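PDB 4WU0: similar to yteR (Bacilus subtilis) from Clostridium acetobutylicum, which probably hydrolyses glycosidic bonds of unsaturated rhamnogalacturonan fragments derived from pectin, as a glycoside hydrolase of family GH105. Local coordinates for residues E151-T156 with K218-R223; Q158-E163 with N224-I229. One frame throughout, in Å; residues are numbered along the deposited sequence.

Contact 1 of 2, residues E151-T156 with K218-R223; sequences EFDDIT and KNHKDR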
loop_
_atom_site.group_PDB
_atom_site.type_symbol
_atom_site.label_atom_id
_atom_site.label_comp_id
_atom_site.label_asym_id
_atom_site.label_seq_id
_atom_site.Cartn_x
_atom_site.Cartn_y
_atom_site.Cartn_z
ATOM N N GLU A 151 16.454 1.933 -15.071
ATOM C CA GLU A 151 15.603 2.745 -14.202
ATOM C C GLU A 151 15.323 2.061 -12.886
ATOM O O GLU A 151 14.961 2.710 -11.902
ATOM C CB GLU A 151 14.291 3.082 -14.901
ATOM C CG GLU A 151 14.499 3.987 -16.096
ATOM C CD GLU A 151 13.231 4.233 -16.885
ATOM O OE1 GLU A 151 12.401 5.037 -16.435
ATOM O OE2 GLU A 151 13.074 3.647 -17.977
ATOM N N PHE A 152 15.472 0.750 -12.839
ATOM C CA PHE A 152 15.290 0.064 -11.557
ATOM C C PHE A 152 16.280 0.568 -10.490
ATOM O O PHE A 152 15.980 0.498 -9.292
ATOM C CB PHE A 152 15.436 -1.455 -11.714
ATOM C CG PHE A 152 14.263 -2.129 -12.375
ATOM C CD1 PHE A 152 12.992 -2.021 -11.850
ATOM C CD2 PHE A 152 14.447 -2.940 -13.491
ATOM C CE1 PHE A 152 11.913 -2.662 -12.446
ATOM C CE2 PHE A 152 13.363 -3.589 -14.083
ATOM C CZ PHE A 152 12.097 -3.442 -13.549
ATOM N N ASP A 153 17.452 1.043 -10.901
ATOM C CA ASP A 153 18.455 1.532 -9.950
ATOM C C ASP A 153 17.918 2.713 -9.148
ATOM O O ASP A 153 18.235 2.872 -7.976
ATOM C CB ASP A 153 19.722 2.025 -10.678
ATOM C CG ASP A 153 20.540 0.915 -11.328
ATOM O OD1 ASP A 153 20.129 -0.265 -11.346
ATOM O OD2 ASP A 153 21.625 1.254 -11.864
ATOM N N ASP A 154 17.138 3.554 -9.816
ATOM C CA ASP A 154 16.508 4.723 -9.203
ATOM C C ASP A 154 15.530 4.241 -8.146
ATOM O O ASP A 154 15.588 4.663 -6.990
ATOM C CB ASP A 154 15.804 5.518 -10.309
ATOM C CG ASP A 154 15.070 6.754 -9.810
ATOM O OD1 ASP A 154 15.001 7.015 -8.587
ATOM O OD2 ASP A 154 14.536 7.464 -10.680
ATOM N N ILE A 155 14.659 3.324 -8.549
ATOM C CA ILE A 155 13.640 2.770 -7.678
ATOM C C ILE A 155 14.248 2.117 -6.442
ATOM O O ILE A 155 13.819 2.393 -5.309
ATOM C CB ILE A 155 12.788 1.768 -8.467
ATOM C CG1 ILE A 155 11.948 2.533 -9.499
ATOM C CG2 ILE A 155 11.900 0.912 -7.547
ATOM C CD1 ILE A 155 11.624 1.726 -10.737
ATOM N N THR A 156 15.231 1.248 -6.627
ATOM C CA THR A 156 15.794 0.559 -5.472
ATOM C C THR A 156 16.492 1.537 -4.527
ATOM O O THR A 156 16.402 1.414 -3.313
ATOM C CB THR A 156 16.745 -0.587 -5.871
ATOM O OG1 THR A 156 17.804 -0.104 -6.696
ATOM C CG2 THR A 156 15.975 -1.651 -6.627
ATOM N N LYS A 218 16.497 -10.722 -11.547
ATOM C CA LYS A 218 17.056 -11.602 -10.519
ATOM C C LYS A 218 18.485 -11.257 -10.135
ATOM O O LYS A 218 18.900 -11.495 -9.000
ATOM C CB LYS A 218 16.988 -13.065 -10.966
ATOM C CG LYS A 218 15.674 -13.739 -10.612
ATOM C CD LYS A 218 14.503 -13.046 -11.286
ATOM C CE LYS A 218 13.156 -13.546 -10.791
ATOM N NZ LYS A 218 12.058 -13.059 -11.685
ATOM N N ASN A 219 19.228 -10.690 -11.078
ATOM C CA ASN A 219 20.606 -10.301 -10.817
ATOM C C ASN A 219 20.772 -8.831 -10.461
ATOM O O ASN A 219 21.891 -8.320 -10.484
ATOM C CB ASN A 219 21.506 -10.655 -11.999
ATOM C CG ASN A 219 21.199 -9.850 -13.254
ATOM O OD1 ASN A 219 20.370 -8.925 -13.243
ATOM N ND2 ASN A 219 21.862 -10.206 -14.348
ATOM N N HIS A 220 19.681 -8.143 -10.139
ATOM C CA HIS A 220 19.806 -6.723 -9.856
ATOM C C HIS A 220 20.697 -6.486 -8.639
ATOM O O HIS A 220 20.581 -7.178 -7.639
ATOM C CB HIS A 220 18.456 -6.049 -9.670
ATOM C CG HIS A 220 18.553 -4.559 -9.674
ATOM N ND1 HIS A 220 18.799 -3.833 -8.533
ATOM C CD2 HIS A 220 18.526 -3.666 -10.692
ATOM C CE1 HIS A 220 18.901 -2.553 -8.841
ATOM N NE2 HIS A 220 18.753 -2.427 -10.149
ATOM N N LYS A 221 21.578 -5.492 -8.727
ATOM C CA LYS A 221 22.580 -5.272 -7.689
ATOM C C LYS A 221 21.988 -4.969 -6.303
ATOM O O LYS A 221 22.647 -5.225 -5.287
ATOM C CB LYS A 221 23.527 -4.138 -8.088
ATOM C CG LYS A 221 22.832 -2.803 -8.213
ATOM C CD LYS A 221 23.795 -1.755 -8.709
ATOM C CE LYS A 221 23.120 -0.422 -8.848
ATOM N NZ LYS A 221 24.135 0.595 -9.185
ATOM N N ASP A 222 20.771 -4.426 -6.265
ATOM C CA ASP A 222 20.131 -4.052 -4.984
ATOM C C ASP A 222 19.035 -5.020 -4.549
ATOM O O ASP A 222 18.379 -4.785 -3.542
ATOM C CB ASP A 222 19.533 -2.635 -5.034
ATOM C CG ASP A 222 20.582 -1.566 -5.243
ATOM O OD1 ASP A 222 21.736 -1.741 -4.789
ATOM O OD2 ASP A 222 20.258 -0.542 -5.870
ATOM N N ARG A 223 18.840 -6.107 -5.291
ATOM C CA ARG A 223 17.780 -7.055 -4.962
ATOM C C ARG A 223 17.948 -7.677 -3.573
ATOM O O ARG A 223 16.995 -7.706 -2.796
ATOM C CB ARG A 223 17.693 -8.129 -6.030
ATOM C CG ARG A 223 16.472 -9.025 -5.924
ATOM C CD ARG A 223 16.394 -9.935 -7.142
ATOM N NE ARG A 223 15.269 -10.866 -7.059
ATOM C CZ ARG A 223 15.338 -12.061 -6.471
ATOM N NH1 ARG A 223 16.470 -12.480 -5.913
ATOM N NH2 ARG A 223 14.274 -12.847 -6.445
HETATM O O HOH W 1 20.621 1.884 -6.932
#
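His220 and Asp153 form a histidine-carboxylate hydrogen bond where the loop ahead of helix 223-240 meets the first turn of helix 152-166, within the helical six-hairpin fold of this hydrolase. Read outward from CB, the histidine shows how one ring can tie a turn to a neighbouring helix. Its CG stands anti to the backbone N (chi1 -168°), which carries the ring across to helix 152-166. On one branch ND1 stays with its own turn, accepting from Asp222 N at 3.1 Å; this capping bond sits inside the type I turn from His220 to Arg223, just where the next helix starts. CD2 lies beside Phe152 CB, while CE1 comes 3.4 Å from Thr156 OG1. At the far end NE2 donates to Asp153 OD1 over 2.8 Å, a bent bond (140°) with the oxygen 26° out of the ring plane. Bonds at both nitrogens should restrict rotation of the ring and settle which nitrogen faces the helix.

The other carboxylate oxygen, Asp153 OD2, makes a long salt bridge with Lys221 NZ and has a second cationic partner in Lys150; the extended chain of Lys221 crosses the Asp153 side chain at about a right angle. About one turn along the helix from Asp153, Thr156 OG1 donates to the anti lone pair of Asp222 OD2 at 2.6 Å. That same OD2 also accepts from a water, which spends its other hydrogen on the backbone oxygen of Asp153, 2.8 Å away.

Contact 2 of 2, residues Q158-E163 with N224-I229; sequences QFIITE and NALIKI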
loop_
_atom_site.group_PDB
_atom_site.type_symbol
_atom_site.label_atom_id
_atom_site.label_comp_id
_atom_site.label_asym_id
_atom_site.label_seq_id
_atom_site.Cartn_x
_atom_site.Cartn_y
_atom_site.Cartn_z
ATOM N N GLN A 158 15.608 4.475 -3.899
ATOM C CA GLN A 158 14.585 5.135 -3.087
ATOM C C GLN A 158 14.176 4.292 -1.885
ATOM O O GLN A 158 14.005 4.813 -0.786
ATOM C CB GLN A 158 13.377 5.497 -3.930
ATOM C CG GLN A 158 13.773 6.479 -5.027
ATOM C CD GLN A 158 12.640 7.329 -5.493
ATOM O OE1 GLN A 158 11.855 7.844 -4.686
ATOM N NE2 GLN A 158 12.536 7.487 -6.814
ATOM N N PHE A 159 14.048 2.984 -2.072
ATOM C CA PHE A 159 13.776 2.102 -0.942
ATOM C C PHE A 159 14.891 2.101 0.082
ATOM O O PHE A 159 14.629 2.090 1.284
ATOM C CB PHE A 159 13.545 0.660 -1.410
ATOM C CG PHE A 159 12.171 0.432 -1.951
ATOM C CD1 PHE A 159 11.143 0.097 -1.106
ATOM C CD2 PHE A 159 11.900 0.604 -3.298
ATOM C CE1 PHE A 159 9.862 -0.096 -1.583
ATOM C CE2 PHE A 159 10.621 0.416 -3.794
ATOM C CZ PHE A 159 9.600 0.064 -2.937
ATOM N N ILE A 160 16.135 2.081 -0.397
ATOM C CA ILE A 160 17.290 2.002 0.488
ATOM C C ILE A 160 17.461 3.278 1.318
ATOM O O ILE A 160 17.737 3.218 2.503
ATOM C CB ILE A 160 18.551 1.692 -0.328
ATOM C CG1 ILE A 160 18.483 0.247 -0.819
ATOM C CG2 ILE A 160 19.819 1.905 0.486
ATOM C CD1 ILE A 160 19.465 -0.109 -1.933
ATOM N N ILE A 161 17.302 4.420 0.679
ATOM C CA ILE A 161 17.421 5.703 1.367
ATOM C C ILE A 161 16.266 5.870 2.356
ATOM O O ILE A 161 16.447 6.420 3.437
ATOM C CB ILE A 161 17.446 6.862 0.362
ATOM C CG1 ILE A 161 18.706 6.808 -0.496
ATOM C CG2 ILE A 161 17.345 8.224 1.071
ATOM C CD1 ILE A 161 20.000 6.900 0.263
ATOM N N THR A 162 15.080 5.418 1.975
ATOM C CA THR A 162 13.944 5.521 2.877
ATOM C C THR A 162 14.210 4.719 4.148
ATOM O O THR A 162 13.976 5.192 5.251
ATOM C CB THR A 162 12.651 5.080 2.184
ATOM O OG1 THR A 162 12.382 5.992 1.115
ATOM C CG2 THR A 162 11.475 5.058 3.143
ATOM N N GLU A 163 14.711 3.501 4.015
ATOM C CA GLU A 163 15.010 2.735 5.204
ATOM C C GLU A 163 16.114 3.405 6.037
ATOM O O GLU A 163 16.018 3.447 7.261
ATOM C CB GLU A 163 15.407 1.305 4.838
ATOM C CG GLU A 163 15.561 0.394 6.029
ATOM C CD GLU A 163 17.005 0.146 6.445
ATOM O OE1 GLU A 163 17.919 0.886 6.011
ATOM O OE2 GLU A 163 17.222 -0.798 7.232
ATOM N N ASN A 224 19.147 -8.142 -3.250
ATOM C CA ASN A 224 19.400 -8.681 -1.918
ATOM C C ASN A 224 19.214 -7.659 -0.814
ATOM O O ASN A 224 18.708 -7.986 0.255
ATOM C CB ASN A 224 20.795 -9.291 -1.827
ATOM C CG ASN A 224 20.902 -10.577 -2.578
ATOM O OD1 ASN A 224 19.895 -11.141 -2.999
ATOM N ND2 ASN A 224 22.128 -11.067 -2.749
ATOM N N ALA A 225 19.625 -6.423 -1.053
ATOM C CA ALA A 225 19.421 -5.374 -0.067
ATOM C C ALA A 225 17.940 -5.182 0.264
ATOM O O ALA A 225 17.567 -5.046 1.432
ATOM C CB ALA A 225 20.040 -4.063 -0.547
ATOM N N LEU A 226 17.088 -5.139 -0.753
ATOM C CA LEU A 226 15.663 -4.954 -0.502
ATOM C C LEU A 226 15.069 -6.166 0.212
ATOM O O LEU A 226 14.215 -6.020 1.081
ATOM C CB LEU A 226 14.892 -4.622 -1.781
ATOM C CG LEU A 226 14.769 -3.137 -2.123
ATOM C CD1 LEU A 226 16.120 -2.525 -2.417
ATOM C CD2 LEU A 226 13.813 -2.929 -3.310
ATOM N N ILE A 227 15.540 -7.366 -0.124
ATOM C CA ILE A 227 15.082 -8.562 0.561
ATOM C C ILE A 227 15.473 -8.514 2.041
ATOM O O ILE A 227 14.665 -8.844 2.915
ATOM C CB ILE A 227 15.602 -9.834 -0.150
ATOM C CG1 ILE A 227 14.894 -9.982 -1.499
ATOM C CG2 ILE A 227 15.386 -11.101 0.691
ATOM C CD1 ILE A 227 15.509 -11.014 -2.435
ATOM N N LYS A 228 16.694 -8.070 2.324
ATOM C CA LYS A 228 17.134 -7.929 3.705
ATOM C C LYS A 228 16.265 -6.924 4.466
ATOM O O LYS A 228 15.866 -7.177 5.606
ATOM C CB LYS A 228 18.617 -7.525 3.762
ATOM C CG LYS A 228 19.124 -7.305 5.165
ATOM C CD LYS A 228 20.577 -6.842 5.133
ATOM C CE LYS A 228 21.240 -6.932 6.487
ATOM N NZ LYS A 228 22.660 -6.448 6.403
ATOM N N ILE A 229 15.984 -5.777 3.851
ATOM C CA ILE A 229 15.127 -4.782 4.473
ATOM C C ILE A 229 13.761 -5.384 4.779
ATOM O O ILE A 229 13.209 -5.179 5.851
ATOM C CB ILE A 229 14.957 -3.536 3.546
ATOM C CG1 ILE A 229 16.285 -2.789 3.434
ATOM C CG2 ILE A 229 13.844 -2.600 4.044
ATOM C CD1 ILE A 229 16.288 -1.696 2.380
#
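Leu226 reaches helix 152-166 with both of its methyl groups, one to each of two successive residues. CD2 lies 4.0 Å from Phe159 CG, set obliquely to the phenyl ring, and CD1 lies 4.0 Å from Ile160 CG1; in both pairs the side chains cross at about a right angle. The Phe159 side of this fork is the buried one. Its ring leads away from helix 223-240 and is packed by Ala208, Leu209 and Thr212 of helix 199-215 and by Ala136 and Thr137 of helix 129-146, as well as by the Leu226 methyl. Ile229, one turn beyond Leu226, is buried too, and its CD1 lies 4.0 Å from Glu163 CB.

The GH88/GH105 enzymes are built on an (alpha/alpha)6 barrel, and helices 152-166 and 223-240 pack side by side in it here. The two short segments run in roughly the same direction, 39° apart, with axes 10.3 Å from each other at closest approach, a spacing bridged by Leu226, Ile229 and Ile160, with the Phe159 ring and the Glu163 methylenes.

On the more open side stand Ile160, Ala225 and Glu163, all partly exposed. The contact of Ile160 CD1 with Ala225 CB, at 4.2 Å, is the slighter one. Glu163 CG stands opposite the backbone N (chi1 -173°), which lays it beside Ile229 CG2; the bend at chi2 (-102°) then turns the carboxylate end. The glutamate thus lends its aliphatic part to the interface, and its side chain also touches Tyr205, whose hydroxyl is hydrogen-bonded to Phe159 O.

How the contacts relate
Both contacts draw on helix 152-166, and their centres are 10 Å apart; contact 1 meets it through the loop that precedes helix 223-240, contact 2 through that helix itself. Chemistry follows position. Contact 1, about 20 Å from the centre of the chain, is polar and includes exposed Lys221; contact 2, about 16 Å from that centre, is apolar and has no exposed residue among those that touch. Neither is wholly buried. The two join without a break: Asp222 CG of contact 1 lies 3.8 Å from Ile160 CD1 of contact 2, and Thr156 CB lies 4.0 Å from Leu226 CD1, so polar fastening at the helix start passes directly into hydrocarbon packing.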